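Local atomic coordinates of phosphoribosylaminoimidazole carboxylase, ATPase subunit (Thermotoga maritima, PDB entry 3AX6), a protein that probably catalyses the ATP-dependent carboxylation of 5-aminoimidazole ribonucleotide with bicarbonate to N5-carboxyaminoimidazole ribonucleotide in purine biosynthesis. Residues A[182-187]-A[236-241]; A[191-196]-A[271-276]. All blocks are in the same frame, centred on the assembly; numbering follows the deposited sequence.

Contact 1: A[182-187]-A[236-241]; sequences VARNEK and EGVGIF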
loop_
_atom_site.group_PDB
_atom_site.type_symbol
_atom_site.label_atom_id
_atom_site.label_comp_id
_atom_site.label_asym_id
_atom_site.label_seq_id
_atom_site.Cartn_x
_atom_site.Cartn_y
_atom_site.Cartn_z
ATOM N N VAL A 182 -15.807 9.856 5.445
ATOM C CA VAL A 182 -16.927 8.967 5.712
ATOM C C VAL A 182 -17.375 8.321 4.387
ATOM O O VAL A 182 -17.614 8.993 3.381
ATOM C CB VAL A 182 -18.085 9.716 6.438
ATOM C CG1 VAL A 182 -18.288 11.079 5.843
ATOM C CG2 VAL A 182 -19.366 8.905 6.355
ATOM N N ALA A 183 -17.436 6.996 4.379
ATOM C CA ALA A 183 -17.827 6.282 3.175
ATOM C C ALA A 183 -19.203 5.672 3.355
ATOM O O ALA A 183 -19.600 5.321 4.472
ATOM C CB ALA A 183 -16.815 5.194 2.866
ATOM N N ARG A 184 -19.927 5.544 2.249
ATOM C CA ARG A 184 -21.260 4.972 2.284
ATOM C C ARG A 184 -21.530 4.151 1.026
ATOM O O ARG A 184 -21.123 4.531 -0.077
ATOM C CB ARG A 184 -22.306 6.090 2.426
ATOM C CG ARG A 184 -23.752 5.611 2.475
ATOM C CD ARG A 184 -24.706 6.779 2.739
ATOM N NE ARG A 184 -26.121 6.389 2.763
ATOM C CZ ARG A 184 -26.823 6.019 1.692
ATOM N NH1 ARG A 184 -26.253 5.981 0.490
ATOM N NH2 ARG A 184 -28.102 5.702 1.819
ATOM N N ASN A 185 -22.218 3.028 1.232
ATOM C CA ASN A 185 -22.643 2.067 0.204
ATOM C C ASN A 185 -23.987 2.485 -0.345
ATOM O O ASN A 185 -24.653 3.341 0.224
ATOM C CB ASN A 185 -22.883 0.691 0.825
ATOM C CG ASN A 185 -21.701 -0.192 0.731
ATOM O OD1 ASN A 185 -21.710 -1.310 1.247
ATOM N ND2 ASN A 185 -20.659 0.288 0.060
ATOM N N GLU A 186 -24.406 1.843 -1.429
ATOM C CA GLU A 186 -25.716 2.129 -1.979
ATOM C C GLU A 186 -26.704 1.392 -1.067
ATOM O O GLU A 186 -27.860 1.789 -0.936
ATOM C CB GLU A 186 -25.834 1.633 -3.419
ATOM C CG GLU A 186 -27.065 2.165 -4.129
ATOM C CD GLU A 186 -26.917 2.165 -5.638
ATOM O OE1 GLU A 186 -27.803 2.712 -6.328
ATOM O OE2 GLU A 186 -25.913 1.618 -6.139
ATOM N N LYS A 187 -26.223 0.328 -0.423
ATOM C CA LYS A 187 -27.029 -0.463 0.508
ATOM C C LYS A 187 -27.324 0.356 1.760
ATOM O O LYS A 187 -28.225 0.032 2.534
ATOM C CB LYS A 187 -26.284 -1.740 0.923
ATOM C CG LYS A 187 -26.390 -2.911 -0.044
ATOM C CD LYS A 187 -25.511 -4.073 0.415
ATOM C CE LYS A 187 -25.902 -5.382 -0.252
ATOM N NZ LYS A 187 -25.907 -5.287 -1.735
ATOM N N GLU A 236 -27.287 10.665 0.684
ATOM C CA GLU A 236 -27.513 9.280 0.257
ATOM C C GLU A 236 -26.301 8.986 -0.622
ATOM O O GLU A 236 -26.385 8.309 -1.651
ATOM C CB GLU A 236 -28.799 9.147 -0.560
ATOM C CG GLU A 236 -30.052 8.938 0.273
ATOM C CD GLU A 236 -31.311 8.951 -0.573
ATOM O OE1 GLU A 236 -32.380 8.583 -0.050
ATOM O OE2 GLU A 236 -31.233 9.336 -1.761
ATOM N N GLY A 237 -25.169 9.533 -0.197
ATOM C CA GLY A 237 -23.937 9.374 -0.937
ATOM C C GLY A 237 -23.444 7.955 -1.085
ATOM O O GLY A 237 -23.698 7.091 -0.241
ATOM N N VAL A 238 -22.737 7.727 -2.186
ATOM C CA VAL A 238 -22.141 6.439 -2.502
ATOM C C VAL A 238 -20.680 6.721 -2.840
ATOM O O VAL A 238 -20.373 7.341 -3.861
ATOM C CB VAL A 238 -22.833 5.772 -3.713
ATOM C CG1 VAL A 238 -22.145 4.450 -4.044
ATOM C CG2 VAL A 238 -24.308 5.543 -3.408
ATOM N N GLY A 239 -19.788 6.271 -1.964
ATOM C CA GLY A 239 -18.362 6.495 -2.139
ATOM C C GLY A 239 -17.844 7.056 -0.827
ATOM O O GLY A 239 -18.557 7.028 0.181
ATOM N N ILE A 240 -16.612 7.555 -0.810
ATOM C CA ILE A 240 -16.078 8.126 0.420
ATOM C C ILE A 240 -16.048 9.642 0.266
ATOM O O ILE A 240 -15.748 10.163 -0.811
ATOM C CB ILE A 240 -14.669 7.564 0.748
ATOM C CG1 ILE A 240 -14.319 7.878 2.205
ATOM C CG2 ILE A 240 -13.626 8.136 -0.191
ATOM C CD1 ILE A 240 -13.026 7.228 2.666
ATOM N N PHE A 241 -16.374 10.349 1.344
ATOM C CA PHE A 241 -16.427 11.808 1.311
ATOM C C PHE A 241 -15.551 12.488 2.349
ATOM O O PHE A 241 -15.363 11.976 3.458
ATOM C CB PHE A 241 -17.873 12.286 1.504
ATOM C CG PHE A 241 -18.827 11.768 0.473
ATOM C CD1 PHE A 241 -19.146 10.415 0.416
ATOM C CD2 PHE A 241 -19.377 12.623 -0.472
ATOM C CE1 PHE A 241 -19.995 9.920 -0.572
ATOM C CE2 PHE A 241 -20.228 12.134 -1.463
ATOM C CZ PHE A 241 -20.534 10.784 -1.511
#
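Val-182 O takes a hydrogen bond of 2.7 Å from Phe-241 N and a C-H...O contact from Ile-240 CA, while the edge of the Phe-241 ring merely lies near, its CD1 3.6 Å from Val-182 O. Val-182 N returns a bond to Phe-241 O. Two residues on, Arg-184 and Gly-239 repeat this antiparallel hydrogen-bonded pairing through N and O. Between them sits the non-hydrogen-bonded pair, where Ala-183 CB rests 3.7 Å from Ile-240 CG1.

At the end of strand 174-184 the Arg-184 side chain reaches along 236-237. Its CG stands anti to the backbone N (chi1 -180°) and the chain is extended as far as NE; the final turn (chi4 -71°) brings NH1 to Gly-237 O at 2.9 Å. That oxygen lies near the guanidinium plane, but NH1 sits 45° out of the carbonyl plane. Glu-236 CA lies 3.5 Å above one guanidinium face, toward its rim. Glu-233 offers NE a weak, long ion pair.

Glu-236, with positive phi, is the C-prime residue of a Schellman motif ending helix 218-235. Here a helix-to-strand turn delivers strand 239-248 antiparallel to strand 174-184 in the ATP-grasp domain; farther along strand 239-248, Phe-246 lines the ADP pocket.

Contact 2: A[191-196]-A[271-276]; sequences ACYPVV and EACVTS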
loop_
_atom_site.group_PDB
_atom_site.type_symbol
_atom_site.label_atom_id
_atom_site.label_comp_id
_atom_site.label_asym_id
_atom_site.label_seq_id
_atom_site.Cartn_x
_atom_site.Cartn_y
_atom_site.Cartn_z
ATOM N N ALA A 191 -19.342 4.016 7.025
ATOM C CA ALA A 191 -18.056 3.758 7.661
ATOM C C ALA A 191 -17.443 5.120 7.967
ATOM O O ALA A 191 -17.133 5.884 7.060
ATOM C CB ALA A 191 -17.154 2.973 6.712
ATOM N N CYS A 192 -17.270 5.431 9.243
ATOM C CA CYS A 192 -16.722 6.728 9.602
ATOM C C CYS A 192 -15.306 6.624 10.153
ATOM O O CYS A 192 -15.005 5.771 10.983
ATOM C CB CYS A 192 -17.640 7.421 10.618
ATOM S SG CYS A 192 -17.260 9.176 10.880
ATOM N N TYR A 193 -14.444 7.514 9.678
ATOM C CA TYR A 193 -13.050 7.545 10.095
ATOM C C TYR A 193 -12.846 8.474 11.269
ATOM O O TYR A 193 -13.754 9.190 11.671
ATOM C CB TYR A 193 -12.166 7.995 8.925
ATOM C CG TYR A 193 -11.888 6.880 7.941
ATOM C CD1 TYR A 193 -10.851 5.972 8.154
ATOM C CD2 TYR A 193 -12.690 6.705 6.816
ATOM C CE1 TYR A 193 -10.624 4.921 7.265
ATOM C CE2 TYR A 193 -12.474 5.662 5.930
ATOM C CZ TYR A 193 -11.444 4.774 6.157
ATOM O OH TYR A 193 -11.247 3.744 5.270
ATOM N N PRO A 194 -11.652 8.444 11.868
ATOM C CA PRO A 194 -11.439 9.349 12.996
ATOM C C PRO A 194 -11.483 10.788 12.459
ATOM O O PRO A 194 -11.310 11.020 11.259
ATOM C CB PRO A 194 -10.044 8.964 13.485
ATOM C CG PRO A 194 -9.947 7.508 13.124
ATOM C CD PRO A 194 -10.548 7.473 11.747
ATOM N N VAL A 195 -11.749 11.747 13.334
ATOM C CA VAL A 195 -11.760 13.126 12.894
ATOM C C VAL A 195 -10.303 13.566 12.995
ATOM O O VAL A 195 -9.603 13.168 13.924
ATOM C CB VAL A 195 -12.694 14.013 13.780
ATOM C CG1 VAL A 195 -13.124 13.263 15.011
ATOM C CG2 VAL A 195 -11.998 15.304 14.159
ATOM N N VAL A 196 -9.831 14.346 12.024
ATOM C CA VAL A 196 -8.448 14.808 12.057
ATOM C C VAL A 196 -8.356 16.316 12.195
ATOM O O VAL A 196 -9.325 17.039 11.951
ATOM C CB VAL A 196 -7.656 14.355 10.813
ATOM C CG1 VAL A 196 -7.583 12.840 10.784
ATOM C CG2 VAL A 196 -8.293 14.894 9.549
ATOM N N GLU A 271 -1.470 4.845 6.293
ATOM C CA GLU A 271 -0.459 4.416 7.250
ATOM C C GLU A 271 -0.972 4.077 8.646
ATOM O O GLU A 271 -0.344 3.290 9.343
ATOM C CB GLU A 271 0.606 5.505 7.425
ATOM C CG GLU A 271 1.054 6.240 6.167
ATOM C CD GLU A 271 1.811 5.359 5.192
ATOM O OE1 GLU A 271 2.460 4.382 5.636
ATOM O OE2 GLU A 271 1.768 5.659 3.978
ATOM N N ALA A 272 -2.094 4.664 9.058
ATOM C CA ALA A 272 -2.584 4.453 10.421
ATOM C C ALA A 272 -3.931 3.788 10.648
ATOM O O ALA A 272 -4.358 3.629 11.796
ATOM C CB ALA A 272 -2.562 5.779 11.155
ATOM N N CYS A 273 -4.613 3.416 9.578
ATOM C CA CYS A 273 -5.911 2.784 9.720
ATOM C C CYS A 273 -5.908 1.422 9.055
ATOM O O CYS A 273 -5.074 1.142 8.196
ATOM C CB CYS A 273 -7.007 3.668 9.117
ATOM S SG CYS A 273 -7.375 5.166 10.076
ATOM N N VAL A 274 -6.834 0.571 9.475
ATOM C CA VAL A 274 -6.930 -0.763 8.922
ATOM C C VAL A 274 -7.138 -0.698 7.406
ATOM O O VAL A 274 -6.358 -1.283 6.651
ATOM C CB VAL A 274 -8.067 -1.547 9.610
ATOM C CG1 VAL A 274 -8.224 -2.926 8.969
ATOM C CG2 VAL A 274 -7.758 -1.686 11.100
ATOM N N THR A 275 -8.173 0.014 6.961
ATOM C CA THR A 275 -8.427 0.144 5.529
ATOM C C THR A 275 -8.298 1.593 5.060
ATOM O O THR A 275 -8.919 2.510 5.609
ATOM C CB THR A 275 -9.821 -0.439 5.113
ATOM O OG1 THR A 275 -10.617 0.577 4.502
ATOM C CG2 THR A 275 -10.542 -1.009 6.282
ATOM N N SER A 276 -7.469 1.797 4.045
ATOM C CA SER A 276 -7.232 3.133 3.514
ATOM C C SER A 276 -8.461 3.718 2.816
ATOM O O SER A 276 -9.342 2.985 2.351
ATOM C CB SER A 276 -6.065 3.115 2.529
ATOM O OG SER A 276 -6.494 2.649 1.265
#
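Tyr-193 on strand 190-198 and Cys-273, the first residue beyond helix 268-272, make the nearest backbone approach, yet their CA atoms stay 8.6 Å apart, so side chains must bridge the gap. Tyr-193 does most of it. With CG anti to its carbonyl carbon (chi1 -80°), the ring stretches across to the loop and ends in a hydrogen bond, OH donating to Thr-275 O at 2.7 Å. The acceptor lies in the plane of the ring, at its edge, with CE1 also 3.4 Å from Thr-275 O; seen from the carbonyl, however, the hydroxyl stands 43° above the plane. A weak bond from Gln-280 NE2 gives the phenol oxygen a second partner, leaving this buried group tied to both the loop and the following helix.

Nearer the CB end of the ring, Cys-273 SG comes up to the edge rather than over a face. It is 4.1 Å from Tyr-193 CD1 and 83° off the ring normal, a sulfur-aromatic contact. Pro-194 CD lies 4.3 Å from the same Cys-273 SG, a looser apolar contact. Within the loop itself, Thr-275 OG1 makes a weak bond to Ser-276 O.

Ser-276 is the N-cap of helix 277-285, its OG bonded to Glu-279 N. The tyrosine thus plugs into the bend joining helix 268-272 to helix 277-285, with Tyr-268 and Thr-269 touching it from the first helix and Met-181 from the adjoining strand 174-184.

How the contacts relate
Both contacts are largely buried in the ATP-grasp domain, their centres about 15 Å apart. Contact 1 joins two neighbouring strands of an antiparallel sheet through their backbones, with an arginine extending the join toward a more exposed end. Contact 2 reaches that sheet only through strand 190-198, which it fastens to a loop between two helices by one tyrosine side chain, bonded to a backbone carbonyl and edged by a cysteine sulfur. The two meet directly, since strands 174-184 and 190-198 are neighbours: Ala-183 O probably accepts a hydrogen bond from Ala-191 N at 2.9 Å, and Ile-240 CD1 packs against Tyr-193 CE2. Helix 277-285 lies at both contacts, its Gln-280 packing on Ala-183 and Ile-240.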